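Local atomic coordinates of spermidine N(1)-acetyltransferase (Thermoplasma acidophilum, PDB entry 3NE7), a protein that transfers an acetyl group from acetyl-coenzyme A to polyamines such as spermidine, releasing CoA and the acetylated product and thereby protecting against polyamine toxicity. Residues R21-W26 with R91-P96; G76-K81 with T106-A111. One frame throughout, in Å; residues are numbered along the deposited sequence.

Interaction 1: R21-W26 with R91-P96; sequences RESWKW and RLYLKP. With COA (coenzyme A), chain C; SO4 (sulfate ion), chain F.
Ser23 OG donates a hydrogen bond of 2.8 Å to Leu94 O, tilted out of the carbonyl plane, and so fastens helix 13-27 across the end of strand 86-94. This strand is the one that carries the pantetheine arm in the GNAT acetyltransferase fold, and residues 21-26 run roughly perpendicular to strand residues 91-94. Beside the serine, Tyr93 rises toward the helix and presents one ring face to Trp24. The five-membered ring of Trp24 forms an offset stack with it, centroids 4.6 Å apart and planes at 30°, while Ser23 OG lies at the tyrosine's edge. The polar ends look elsewhere: Trp24 NE1 bonds Tyr45 OH, and Tyr93 OH pairs with Tyr28 OH. A sulfate, probably from the crystallisation liquor, sits at the edges of both the Trp24 ring and the Arg91 guanidinium, which gives it two weak bonds.

Glu22, extended, lays CG against Pro96 CD and reaches Lys95 with its carboxylate. Lys95, bent at its last two torsions, answers with a salt bridge whose hydrogen bond is weak, NZ to OE1 3.4 Å. One turn on, Trp26 has CG anti to the backbone N (chi1 -177°), which brings its indole over Pro96; CB of the proline stands 3.7 Å from the centroid of the five-membered ring, a CH-pi contact.

Coenzyme A uses the backbone of the strand like a neighbouring strand: its N4P donates to Leu92 O at 2.8 Å, and Leu94 N donates to its O9P at 2.9 Å. The outer rim of Trp26 reaches the same cofactor, CH2 lying 3.5 Å from the adenine amino nitrogen N6A.

Interaction 2: G76-K81 with T106-A111; sequences GFIELK and TLLLEA
Leu107 O takes the helical hydrogen bond from Ala111 N at 3.0 Å, and from the strand side the methyl CD1 of Ile78 comes up to the same oxygen at 3.9 Å. No hydrogen bond crosses between residues 76-81 and 106-111; what joins them is the fit of apolar side chains. Ile78 and Leu107 carry most of it. With CG1 anti to the backbone N (chi1 -168°) and CD1 continuing the extended line (chi2 176°), the long branch of Ile78 reaches the helix backbone, where CD1 touches Leu108 CA and stands 3.8 Å from Ala111 CB. The short branch points to Leu107, CG2 lying 4.0 Å from its CD2.

In the GNAT fold helix 103-117 forms the connection of a beta-alpha-beta crossover between the parallel strands 86-94 and 122-128, and its N-terminal end holds acetyl-CoA-binding residues, among them Gly104. Because strand 73-83 is antiparallel to 86-94, the returning helix runs roughly along it; the axes of residues 76-81 and 106-111 make 33° and come within 8.6 Å of each other. The pleat of the strand turns Ile78, Leu80 and the backbone position of Gly76 to the helix side, whereas Phe77 points to the other side of the sheet and packs on helix 13-27. At Ile78 the loss of both branches to an alanine is likely to open a gap between strand and helix, with Ala111 CB and Leu107 CD2 each short of a neighbour.

Toward the start of the strand, Gly76 has no side chain, and Leu107 CD1 settles directly on the backbone, 3.8 Å from Phe77 N. At the other end the small methyl of Ala111 also receives Leu80, whose CD1 approaches its CB to 3.9 Å.

How the interactions relate
Residues 21-26, on helix 13-27, come first along the chain; then strand residues 76-81, then 91-96, where interaction 1 closes its loop of 64 intervening residues, and finally 106-111, where interaction 2 closes a shorter one of 24. The segments alternate, so the two contacts cross. Their strands, 73-83 and 86-94, are consecutive and adjacent in the sheet: Tyr93 O and Phe77 N probably form a hydrogen bond at 2.9 Å, and the salt bridge between Arg91 NH2 and Glu79 OE1 spans 3.0 Å. Interaction 1 thus ties helix 13-27 to the cofactor-binding strand end, while interaction 2 secures helix 103-117 to the neighbouring strand.

Interaction 1: R21-W26 with R91-P96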
loop_
_atom_site.group_PDB
_atom_site.type_symbol
_atom_site.label_atom_id
_atom_site.label_comp_id
_atom_site.label_asym_id
_atom_site.label_seq_id
_atom_site.Cartn_x
_atom_site.Cartn_y
_atom_site.Cartn_z
ATOM N N ARG A 21 4.146 10.447 -3.062
ATOM C CA ARG A 21 3.705 11.682 -3.684
ATOM C C ARG A 21 3.448 11.471 -5.199
ATOM O O ARG A 21 2.383 11.853 -5.711
ATOM C CB ARG A 21 4.717 12.791 -3.432
ATOM C CG ARG A 21 4.588 13.962 -4.398
ATOM C CD ARG A 21 5.519 15.148 -4.056
ATOM N NE ARG A 21 4.910 16.023 -3.056
ATOM C CZ ARG A 21 5.233 16.060 -1.759
ATOM N NH1 ARG A 21 4.576 16.903 -0.940
ATOM N NH2 ARG A 21 6.208 15.274 -1.270
ATOM N N GLU A 22 4.382 10.836 -5.912
ATOM C CA GLU A 22 4.220 10.708 -7.368
ATOM C C GLU A 22 3.024 9.793 -7.716
ATOM O O GLU A 22 2.246 10.109 -8.592
ATOM C CB GLU A 22 5.538 10.266 -8.036
ATOM C CG GLU A 22 5.394 9.880 -9.490
ATOM C CD GLU A 22 6.721 9.572 -10.202
ATOM O OE1 GLU A 22 7.779 9.458 -9.529
ATOM O OE2 GLU A 22 6.689 9.450 -11.452
ATOM N N SER A 23 2.834 8.708 -6.976
ATOM C CA SER A 23 1.723 7.793 -7.216
ATOM C C SER A 23 0.395 8.468 -6.898
ATOM O O SER A 23 -0.556 8.406 -7.669
ATOM C CB SER A 23 1.920 6.522 -6.409
ATOM O OG SER A 23 1.087 5.469 -6.843
ATOM N N TRP A 24 0.323 9.153 -5.780
ATOM C CA TRP A 24 -0.903 9.880 -5.417
ATOM C C TRP A 24 -1.340 10.886 -6.489
ATOM O O TRP A 24 -2.520 10.960 -6.842
ATOM C CB TRP A 24 -0.697 10.623 -4.089
ATOM C CG TRP A 24 -1.262 9.903 -2.911
ATOM C CD1 TRP A 24 -0.744 8.814 -2.300
ATOM C CD2 TRP A 24 -2.473 10.233 -2.208
ATOM N NE1 TRP A 24 -1.554 8.434 -1.239
ATOM C CE2 TRP A 24 -2.622 9.290 -1.170
ATOM C CE3 TRP A 24 -3.430 11.243 -2.352
ATOM C CZ2 TRP A 24 -3.703 9.314 -0.278
ATOM C CZ3 TRP A 24 -4.505 11.287 -1.468
ATOM C CH2 TRP A 24 -4.629 10.325 -0.428
ATOM N N LYS A 25 -0.400 11.668 -7.002
ATOM C CA LYS A 25 -0.754 12.716 -7.966
ATOM C C LYS A 25 -1.344 12.100 -9.217
ATOM O O LYS A 25 -2.266 12.628 -9.795
ATOM C CB LYS A 25 0.454 13.589 -8.343
ATOM C CG LYS A 25 0.882 14.577 -7.255
ATOM C CD LYS A 25 2.107 15.395 -7.686
ATOM C CE LYS A 25 2.148 16.775 -7.013
ATOM N NZ LYS A 25 3.482 17.481 -7.131
ATOM N N TRP A 26 -0.812 10.959 -9.624
ATOM C CA TRP A 26 -1.317 10.251 -10.785
ATOM C C TRP A 26 -2.647 9.558 -10.509
ATOM O O TRP A 26 -3.581 9.654 -11.290
ATOM C CB TRP A 26 -0.262 9.203 -11.174
ATOM C CG TRP A 26 -0.556 8.426 -12.371
ATOM C CD1 TRP A 26 -0.491 8.860 -13.658
ATOM C CD2 TRP A 26 -0.903 7.042 -12.423
ATOM N NE1 TRP A 26 -0.806 7.825 -14.524
ATOM C CE2 TRP A 26 -1.046 6.696 -13.793
ATOM C CE3 TRP A 26 -1.099 6.060 -11.457
ATOM C CZ2 TRP A 26 -1.419 5.419 -14.212
ATOM C CZ3 TRP A 26 -1.438 4.771 -11.872
ATOM C CH2 TRP A 26 -1.606 4.468 -13.253
ATOM N N ARG A 91 -2.095 0.828 2.351
ATOM C CA ARG A 91 -1.433 1.519 1.244
ATOM C C ARG A 91 -0.757 0.521 0.298
ATOM O O ARG A 91 -0.162 -0.447 0.743
ATOM C CB ARG A 91 -0.370 2.448 1.780
ATOM C CG ARG A 91 -0.914 3.581 2.616
ATOM C CD ARG A 91 0.189 4.353 3.276
ATOM N NE ARG A 91 -0.372 5.482 4.013
ATOM C CZ ARG A 91 0.185 6.088 5.070
ATOM N NH1 ARG A 91 -0.451 7.125 5.602
ATOM N NH2 ARG A 91 1.323 5.671 5.617
ATOM N N LEU A 92 -0.900 0.783 -0.995
ATOM C CA LEU A 92 -0.236 0.058 -2.030
ATOM C C LEU A 92 -0.116 1.030 -3.197
ATOM O O LEU A 92 -1.113 1.363 -3.836
ATOM C CB LEU A 92 -1.069 -1.164 -2.415
ATOM C CG LEU A 92 -0.587 -2.068 -3.539
ATOM C CD1 LEU A 92 0.861 -2.510 -3.357
ATOM C CD2 LEU A 92 -1.534 -3.280 -3.696
ATOM N N TYR A 93 1.104 1.500 -3.451
ATOM C CA TYR A 93 1.339 2.525 -4.442
ATOM C C TYR A 93 2.624 2.173 -5.168
ATOM O O TYR A 93 3.639 1.815 -4.519
ATOM C CB TYR A 93 1.453 3.928 -3.774
ATOM C CG TYR A 93 0.146 4.431 -3.165
ATOM C CD1 TYR A 93 -0.830 5.042 -3.945
ATOM C CD2 TYR A 93 -0.146 4.236 -1.819
ATOM C CE1 TYR A 93 -2.045 5.462 -3.394
ATOM C CE2 TYR A 93 -1.356 4.667 -1.257
ATOM C CZ TYR A 93 -2.297 5.264 -2.050
ATOM O OH TYR A 93 -3.506 5.661 -1.501
ATOM N N LEU A 94 2.607 2.322 -6.496
ATOM C CA LEU A 94 3.792 2.165 -7.327
ATOM C C LEU A 94 4.029 3.474 -8.041
ATOM O O LEU A 94 3.078 4.188 -8.272
ATOM C CB LEU A 94 3.562 1.093 -8.398
ATOM C CG LEU A 94 3.138 -0.323 -7.985
ATOM C CD1 LEU A 94 3.101 -1.261 -9.242
ATOM C CD2 LEU A 94 4.053 -0.906 -6.935
ATOM N N LYS A 95 5.267 3.763 -8.446
ATOM C CA LYS A 95 5.522 4.850 -9.381
ATOM C C LYS A 95 4.791 4.520 -10.687
ATOM O O LYS A 95 4.930 3.432 -11.180
ATOM C CB LYS A 95 6.998 4.952 -9.728
ATOM C CG LYS A 95 7.865 5.598 -8.704
ATOM C CD LYS A 95 9.334 5.793 -9.198
ATOM C CE LYS A 95 9.393 6.517 -10.522
ATOM N NZ LYS A 95 10.452 7.529 -10.496
ATOM N N PRO A 96 4.065 5.483 -11.259
ATOM C CA PRO A 96 3.160 5.282 -12.379
ATOM C C PRO A 96 3.774 4.480 -13.568
ATOM O O PRO A 96 3.133 3.614 -14.087
ATOM C CB PRO A 96 2.787 6.726 -12.762
ATOM C CG PRO A 96 2.815 7.439 -11.499
ATOM C CD PRO A 96 3.926 6.845 -10.695
HETATM N N1A COA C . -3.734 1.789 -16.090
HETATM C C2A COA C . -4.933 1.170 -15.961
HETATM N N3A COA C . -5.089 0.036 -15.236
HETATM C C4A COA C . -4.009 -0.518 -14.608
HETATM C C5A COA C . -2.697 0.150 -14.750
HETATM C C6A COA C . -2.611 1.297 -15.503
HETATM N N6A COA C . -1.422 1.920 -15.644
HETATM N N7A COA C . -1.825 -0.566 -14.039
HETATM C C8A COA C . -2.490 -1.614 -13.496
HETATM N N9A COA C . -3.791 -1.596 -13.820
HETATM C C1B COA C . -4.800 -2.568 -13.333
HETATM C C2B COA C . -5.671 -3.173 -14.425
HETATM O O2B COA C . -6.941 -3.555 -13.860
HETATM C C3B COA C . -4.779 -4.324 -14.862
HETATM O O3B COA C . -5.403 -5.392 -15.514
HETATM P P3B COA C . -5.494 -5.464 -17.119
HETATM O O7A COA C . -4.227 -6.160 -17.612
HETATM O O8A COA C . -5.678 -4.063 -17.608
HETATM O O9A COA C . -6.702 -6.313 -17.267
HETATM C C4B COA C . -4.129 -4.785 -13.579
HETATM O O4B COA C . -4.139 -3.665 -12.700
HETATM C C5B COA C . -2.697 -5.268 -13.814
HETATM O O5B COA C . -2.220 -5.869 -12.601
HETATM P P1A COA C . -0.749 -5.673 -12.077
HETATM O O1A COA C . 0.206 -5.504 -13.229
HETATM O O2A COA C . -0.572 -6.784 -11.113
HETATM O O3A COA C . -0.918 -4.274 -11.300
HETATM P P2A COA C . 0.236 -3.308 -10.726
HETATM O O4A COA C . 0.166 -2.009 -11.539
HETATM O O5A COA C . 1.569 -4.048 -10.659
HETATM O O6A COA C . -0.274 -2.924 -9.256
HETATM C CBP COA C . -1.605 -1.062 -8.403
HETATM C CCP COA C . -1.622 -2.402 -9.087
HETATM C CDP COA C . -3.038 -0.624 -8.038
HETATM C CEP COA C . -0.808 -1.192 -7.140
HETATM C CAP COA C . -0.824 -0.063 -9.276
HETATM O OAP COA C . -1.411 -0.027 -10.578
HETATM C C9P COA C . -0.801 1.316 -8.626
HETATM O O9P COA C . 0.099 1.610 -7.845
HETATM N N8P COA C . -1.797 2.152 -8.897
HETATM C C7P COA C . -1.964 3.516 -8.386
HETATM C C6P COA C . -2.266 3.554 -6.880
HETATM C C5P COA C . -3.510 2.775 -6.494
HETATM O O5P COA C . -4.548 2.850 -7.167
HETATM N N4P COA C . -3.373 2.031 -5.401
HETATM C C3P COA C . -4.247 1.092 -4.698
HETATM C C2P COA C . -5.459 1.834 -4.162
HETATM S S1P COA C . -4.973 2.994 -2.873
HETATM S S SO4 F . -3.830 7.191 3.634
HETATM O O1 SO4 F . -3.332 8.294 4.436
HETATM O O2 SO4 F . -5.223 7.487 3.400
HETATM O O3 SO4 F . -3.058 7.024 2.374
HETATM O O4 SO4 F . -3.667 5.932 4.348
#

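Interaction 2: G76-K81 with T106-A111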
loop_
_atom_site.group_PDB
_atom_site.type_symbol
_atom_site.label_atom_id
_atom_site.label_comp_id
_atom_site.label_asym_id
_atom_site.label_seq_id
_atom_site.Cartn_x
_atom_site.Cartn_y
_atom_site.Cartn_z
ATOM N N GLY A 76 8.031 1.275 -5.312
ATOM C CA GLY A 76 6.674 0.957 -4.871
ATOM C C GLY A 76 6.643 0.364 -3.481
ATOM O O GLY A 76 7.677 -0.130 -2.989
ATOM N N PHE A 77 5.463 0.384 -2.847
ATOM C CA PHE A 77 5.343 -0.154 -1.534
ATOM C C PHE A 77 3.933 -0.622 -1.161
ATOM O O PHE A 77 2.943 -0.226 -1.763
ATOM C CB PHE A 77 5.821 0.902 -0.515
ATOM C CG PHE A 77 5.013 2.188 -0.542
ATOM C CD1 PHE A 77 5.369 3.231 -1.375
ATOM C CD2 PHE A 77 3.919 2.346 0.261
ATOM C CE1 PHE A 77 4.641 4.405 -1.406
ATOM C CE2 PHE A 77 3.183 3.532 0.238
ATOM C CZ PHE A 77 3.560 4.558 -0.604
ATOM N N ILE A 78 3.883 -1.433 -0.106
ATOM C CA ILE A 78 2.651 -1.919 0.466
ATOM C C ILE A 78 2.797 -1.818 1.981
ATOM O O ILE A 78 3.887 -2.047 2.542
ATOM C CB ILE A 78 2.348 -3.388 0.023
ATOM C CG1 ILE A 78 0.915 -3.775 0.388
ATOM C CG2 ILE A 78 3.382 -4.353 0.621
ATOM C CD1 ILE A 78 0.483 -5.222 -0.102
ATOM N N GLU A 79 1.696 -1.434 2.625
ATOM C CA GLU A 79 1.658 -1.317 4.043
ATOM C C GLU A 79 0.365 -1.876 4.591
ATOM O O GLU A 79 -0.712 -1.508 4.144
ATOM C CB GLU A 79 1.775 0.152 4.461
ATOM C CG GLU A 79 1.883 0.356 5.962
ATOM C CD GLU A 79 1.873 1.830 6.380
ATOM O OE1 GLU A 79 1.696 2.710 5.493
ATOM O OE2 GLU A 79 2.073 2.115 7.598
ATOM N N LEU A 80 0.512 -2.753 5.580
ATOM C CA LEU A 80 -0.588 -3.414 6.248
ATOM C C LEU A 80 -0.584 -3.076 7.739
ATOM O O LEU A 80 0.471 -2.843 8.342
ATOM C CB LEU A 80 -0.474 -4.947 6.080
ATOM C CG LEU A 80 -0.970 -5.535 4.744
ATOM C CD1 LEU A 80 -0.111 -5.171 3.599
ATOM C CD2 LEU A 80 -1.003 -7.032 4.880
ATOM N N LYS A 81 -1.793 -3.056 8.302
ATOM C CA LYS A 81 -2.029 -2.808 9.696
ATOM C C LYS A 81 -2.744 -4.052 10.186
ATOM O O LYS A 81 -3.727 -4.493 9.566
ATOM C CB LYS A 81 -2.928 -1.580 9.884
ATOM C CG LYS A 81 -3.046 -1.142 11.342
ATOM C CD LYS A 81 -3.559 0.275 11.445
ATOM C CE LYS A 81 -3.314 0.843 12.780
ATOM N NZ LYS A 81 -4.284 1.956 13.027
ATOM N N THR A 106 2.838 -8.806 -6.979
ATOM C CA THR A 106 3.961 -9.399 -6.234
ATOM C C THR A 106 4.053 -8.847 -4.799
ATOM O O THR A 106 4.181 -9.594 -3.861
ATOM C CB THR A 106 5.281 -9.193 -7.030
ATOM O OG1 THR A 106 5.138 -9.824 -8.330
ATOM C CG2 THR A 106 6.463 -9.801 -6.337
ATOM N N LEU A 107 3.939 -7.544 -4.618
ATOM C CA LEU A 107 3.847 -6.963 -3.264
ATOM C C LEU A 107 2.716 -7.628 -2.469
ATOM O O LEU A 107 2.894 -8.045 -1.333
ATOM C CB LEU A 107 3.605 -5.438 -3.323
ATOM C CG LEU A 107 4.882 -4.608 -3.631
ATOM C CD1 LEU A 107 4.617 -3.124 -4.041
ATOM C CD2 LEU A 107 5.843 -4.675 -2.460
ATOM N N LEU A 108 1.546 -7.718 -3.096
ATOM C CA LEU A 108 0.375 -8.290 -2.459
ATOM C C LEU A 108 0.576 -9.744 -2.065
ATOM O O LEU A 108 0.224 -10.112 -0.954
ATOM C CB LEU A 108 -0.823 -8.186 -3.390
ATOM C CG LEU A 108 -2.172 -8.683 -2.902
ATOM C CD1 LEU A 108 -2.586 -7.779 -1.805
ATOM C CD2 LEU A 108 -3.224 -8.696 -4.021
ATOM N N LEU A 109 1.174 -10.546 -2.947
ATOM C CA LEU A 109 1.384 -11.965 -2.683
ATOM C C LEU A 109 2.388 -12.177 -1.561
ATOM O O LEU A 109 2.241 -13.124 -0.793
ATOM C CB LEU A 109 1.823 -12.750 -3.943
ATOM C CG LEU A 109 0.764 -12.970 -5.062
ATOM C CD1 LEU A 109 1.429 -13.560 -6.339
ATOM C CD2 LEU A 109 -0.444 -13.875 -4.658
ATOM N N GLU A 110 3.419 -11.334 -1.473
ATOM C CA GLU A 110 4.405 -11.465 -0.392
ATOM C C GLU A 110 3.774 -11.106 0.949
ATOM O O GLU A 110 3.948 -11.815 1.908
ATOM C CB GLU A 110 5.628 -10.575 -0.618
ATOM C CG GLU A 110 6.798 -11.271 -1.248
ATOM C CD GLU A 110 7.475 -12.320 -0.322
ATOM O OE1 GLU A 110 7.661 -12.104 0.910
ATOM O OE2 GLU A 110 7.856 -13.358 -0.872
ATOM N N ALA A 111 3.054 -9.991 0.997
ATOM C CA ALA A 111 2.288 -9.621 2.186
ATOM C C ALA A 111 1.384 -10.792 2.592
ATOM O O ALA A 111 1.338 -11.169 3.766
ATOM C CB ALA A 111 1.430 -8.334 1.913
#